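Long-range contact in dihydrodipicolinate synthase family protein (Sinorhizobium meliloti, PDB 4DNH), which is of unknown function but has a TIM-barrel fold, and is probably related to the dihydrodipicolinate synthase family of lyases: residues Ser312-Lys317 and Ala356-Leu361. Sequence-based numbering, arbitrary orientation.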
ATOM      1  N   SER A 312     -10.264   0.484   8.429  1.00 36.25           N
ATOM      2  CA  SER A 312      -8.863   0.218   8.196  1.00 37.12           C
ATOM      3  C   SER A 312      -8.203  -0.700   9.254  1.00 38.06           C
ATOM      4  O   SER A 312      -7.512  -1.652   8.911  1.00 38.71           O
ATOM      5  CB  SER A 312      -8.104   1.534   8.116  1.00 36.91           C
ATOM      6  OG  SER A 312      -6.868   1.294   7.478  1.00 36.19           O
ATOM      7  N   ARG A 313      -8.387  -0.392  10.531  1.00 37.73           N
ATOM      8  CA  ARG A 313      -7.818  -1.209  11.584  1.00 39.68           C
ATOM      9  C   ARG A 313      -8.302  -2.647  11.486  1.00 40.42           C
ATOM     10  O   ARG A 313      -7.560  -3.580  11.793  1.00 40.28           O
ATOM     11  CB  ARG A 313      -8.152  -0.613  12.939  1.00 42.00           C
ATOM     12  CG  ARG A 313      -7.436   0.711  13.130  1.00 43.13           C
ATOM     13  CD  ARG A 313      -7.915   1.498  14.327  1.00 44.62           C
ATOM     14  NE  ARG A 313      -7.019   2.633  14.495  1.00 46.51           N
ATOM     15  CZ  ARG A 313      -7.091   3.527  15.473  1.00 46.34           C
ATOM     16  NH1 ARG A 313      -8.032   3.437  16.408  1.00 47.96           N
ATOM     17  NH2 ARG A 313      -6.213   4.513  15.507  1.00 44.91           N
ATOM     18  N   HIS A 314      -9.536  -2.821  11.021  1.00 40.62           N
ATOM     19  CA  HIS A 314     -10.100  -4.146  10.824  1.00 40.18           C
ATOM     20  C   HIS A 314      -9.440  -4.859   9.662  1.00 39.74           C
ATOM     21  O   HIS A 314      -9.043  -6.023   9.781  1.00 40.27           O
ATOM     22  CB  HIS A 314     -11.611  -4.065  10.655  1.00 38.70           C
ATOM     23  CG  HIS A 314     -12.253  -5.397  10.335  1.00 39.74           C
ATOM     24  ND1 HIS A 314     -12.528  -6.321  11.287  1.00 40.55           N
ATOM     25  CD2 HIS A 314     -12.667  -5.947   9.115  1.00 38.32           C
ATOM     26  CE1 HIS A 314     -13.095  -7.402  10.712  1.00 40.66           C
ATOM     27  NE2 HIS A 314     -13.181  -7.174   9.382  1.00 40.25           N
ATOM     28  N   ILE A 315      -9.305  -4.156   8.539  1.00 37.56           N
ATOM     29  CA  ILE A 315      -8.670  -4.704   7.351  1.00 36.11           C
ATOM     30  C   ILE A 315      -7.228  -5.123   7.622  1.00 37.72           C
ATOM     31  O   ILE A 315      -6.774  -6.167   7.111  1.00 37.79           O
ATOM     32  CB  ILE A 315      -8.743  -3.735   6.161  1.00 35.22           C
ATOM     33  CG1 ILE A 315     -10.198  -3.629   5.669  1.00 35.41           C
ATOM     34  CG2 ILE A 315      -7.833  -4.214   5.028  1.00 34.58           C
ATOM     35  CD1 ILE A 315     -10.437  -2.571   4.598  1.00 34.45           C
ATOM     36  N   PHE A 316      -6.525  -4.340   8.443  1.00 36.40           N
ATOM     37  CA  PHE A 316      -5.117  -4.612   8.744  1.00 35.84           C
ATOM     38  C   PHE A 316      -4.884  -5.365  10.047  1.00 38.82           C
ATOM     39  O   PHE A 316      -3.759  -5.398  10.554  1.00 39.42           O
ATOM     40  CB  PHE A 316      -4.312  -3.319   8.765  1.00 34.00           C
ATOM     41  CG  PHE A 316      -4.058  -2.743   7.403  1.00 32.96           C
ATOM     42  CD1 PHE A 316      -5.087  -2.139   6.685  1.00 32.96           C
ATOM     43  CD2 PHE A 316      -2.790  -2.791   6.847  1.00 32.42           C
ATOM     44  CE1 PHE A 316      -4.854  -1.597   5.433  1.00 33.30           C
ATOM     45  CE2 PHE A 316      -2.544  -2.260   5.600  1.00 33.68           C
ATOM     46  CZ  PHE A 316      -3.578  -1.661   4.889  1.00 34.59           C
ATOM     47  N   LYS A 317      -5.926  -5.981  10.591  1.00 39.32           N
ATOM     48  CA  LYS A 317      -5.756  -6.645  11.871  1.00 43.46           C
ATOM     49  C   LYS A 317      -4.918  -7.919  11.790  1.00 45.67           C
ATOM     50  O   LYS A 317      -4.783  -8.527  10.714  1.00 45.67           O
ATOM     51  CB  LYS A 317      -7.093  -6.878  12.569  1.00 43.62           C
ATOM     52  CG  LYS A 317      -7.835  -8.136  12.222  1.00 42.72           C
ATOM     53  CD  LYS A 317      -9.168  -8.032  12.922  1.00 46.00           C
ATOM     54  CE  LYS A 317      -9.567  -9.339  13.560  1.00 48.86           C
ATOM     55  NZ  LYS A 317     -10.743  -9.087  14.432  1.00 52.80           N
ATOM     56  N   ALA A 356     -17.757 -10.145   6.442  1.00 39.31           N
ATOM     57  CA  ALA A 356     -19.018  -9.523   6.872  1.00 41.06           C
ATOM     58  C   ALA A 356     -18.768  -8.305   7.751  1.00 41.78           C
ATOM     59  O   ALA A 356     -19.414  -7.276   7.570  1.00 45.24           O
ATOM     60  CB  ALA A 356     -19.907 -10.527   7.599  1.00 41.53           C
ATOM     61  N   GLU A 357     -17.832  -8.399   8.697  1.00 40.61           N
ATOM     62  CA  GLU A 357     -17.524  -7.231   9.530  1.00 41.66           C
ATOM     63  C   GLU A 357     -16.962  -6.089   8.685  1.00 40.46           C
ATOM     64  O   GLU A 357     -17.391  -4.931   8.820  1.00 43.13           O
ATOM     65  CB  GLU A 357     -16.612  -7.581  10.718  1.00 43.19           C
ATOM     66  CG  GLU A 357     -16.199  -6.384  11.584  1.00 44.75           C
ATOM     67  CD  GLU A 357     -17.331  -5.783  12.438  1.00 49.76           C
ATOM     68  OE1 GLU A 357     -18.509  -6.187  12.266  1.00 50.88           O
ATOM     69  OE2 GLU A 357     -17.039  -4.888  13.289  1.00 49.74           O
ATOM     70  N   LEU A 358     -16.026  -6.429   7.807  1.00 38.79           N
ATOM     71  CA  LEU A 358     -15.534  -5.526   6.764  1.00 39.53           C
ATOM     72  C   LEU A 358     -16.677  -4.803   6.023  1.00 39.20           C
ATOM     73  O   LEU A 358     -16.645  -3.593   5.867  1.00 42.04           O
ATOM     74  CB  LEU A 358     -14.644  -6.298   5.774  1.00 39.27           C
ATOM     75  CG  LEU A 358     -13.736  -5.490   4.837  1.00 40.32           C
ATOM     76  CD1 LEU A 358     -12.535  -6.310   4.397  1.00 39.99           C
ATOM     77  CD2 LEU A 358     -14.507  -5.011   3.616  1.00 40.06           C
ATOM     78  N   PHE A 359     -17.683  -5.544   5.583  1.00 36.99           N
ATOM     79  CA  PHE A 359     -18.869  -4.950   4.961  1.00 36.58           C
ATOM     80  C   PHE A 359     -19.587  -3.917   5.861  1.00 37.27           C
ATOM     81  O   PHE A 359     -19.901  -2.818   5.392  1.00 37.16           O
ATOM     82  CB  PHE A 359     -19.792  -6.077   4.460  1.00 37.04           C
ATOM     83  CG  PHE A 359     -21.114  -5.621   3.894  1.00 38.18           C
ATOM     84  CD1 PHE A 359     -22.209  -5.385   4.733  1.00 39.99           C
ATOM     85  CD2 PHE A 359     -21.289  -5.496   2.517  1.00 38.65           C
ATOM     86  CE1 PHE A 359     -23.435  -4.992   4.206  1.00 42.22           C
ATOM     87  CE2 PHE A 359     -22.516  -5.110   1.979  1.00 40.88           C
ATOM     88  CZ  PHE A 359     -23.593  -4.855   2.824  1.00 42.61           C
ATOM     89  N   ARG A 360     -19.827  -4.236   7.137  1.00 38.06           N
ATOM     90  CA  ARG A 360     -20.486  -3.268   8.062  1.00 38.14           C
ATOM     91  C   ARG A 360     -19.667  -2.013   8.275  1.00 39.28           C
ATOM     92  O   ARG A 360     -20.190  -0.903   8.225  1.00 40.76           O
ATOM     93  CB  ARG A 360     -20.729  -3.854   9.443  1.00 38.68           C
ATOM     94  CG  ARG A 360     -21.487  -5.160   9.517  1.00 39.44           C
ATOM     95  CD  ARG A 360     -21.619  -5.551  10.979  1.00 40.66           C
ATOM     96  NE  ARG A 360     -22.264  -6.840  11.112  1.00 42.72           N
ATOM     97  CZ  ARG A 360     -21.632  -8.010  11.084  1.00 43.32           C
ATOM     98  NH1 ARG A 360     -20.310  -8.070  10.946  1.00 41.56           N
ATOM     99  NH2 ARG A 360     -22.333  -9.127  11.207  1.00 44.07           N
ATOM    100  N   LEU A 361     -18.376  -2.185   8.543  1.00 40.18           N
ATOM    101  CA  LEU A 361     -17.502  -1.036   8.752  1.00 40.55           C
ATOM    102  C   LEU A 361     -17.349  -0.224   7.456  1.00 42.79           C
ATOM    103  O   LEU A 361     -17.306   1.010   7.500  1.00 42.36           O
ATOM    104  CB  LEU A 361     -16.152  -1.467   9.322  1.00 39.77           C
ATOM    105  CG  LEU A 361     -16.165  -2.155  10.704  1.00 40.09           C
ATOM    106  CD1 LEU A 361     -14.831  -2.818  10.978  1.00 38.39           C
ATOM    107  CD2 LEU A 361     -16.524  -1.204  11.841  1.00 40.65           C
TER
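The His314 side chain packs against Glu357, Leu358 and Leu361, joining the last turn of helix 308-315 to helix 352-364 in the helical region that follows the eighth strand of the TIM barrel. With CG trans to its backbone N (chi1 175°), His314 extends its imidazole toward helix 352-364. Glu357 comes first, laying its aliphatic stem over one face of the ring in a CH-pi contact: its CG stands 3.7 Å from the centroid of the His314 ring, displaced toward the rim. A bend at chi2 then turns the carboxylate away, its plane 71° from that of the ring. Next, His314 NE2 comes within 3.3 Å of Leu358 N, with Leu358 CB beside CD2, while Leu358 CD1 packs at 3.8 Å against Ile315 CG1. One turn before Leu358 in helix 352-364, His354 O accepts a hydrogen bond from His314 NE2, and the two histidine rings stack. Arg360 NH1 forms a salt bridge at 2.9 Å with Glu357 OE1, using its anti lone pair, which lies 33° out of the guanidinium plane; Arg360 NH2 hydrogen-bonds to Pro8 O, tying the helix to the N-terminal hairpin. Leu361 runs at about a right angle to the His314 side chain, bringing its CD1 to 3.5 Å from His314 CB.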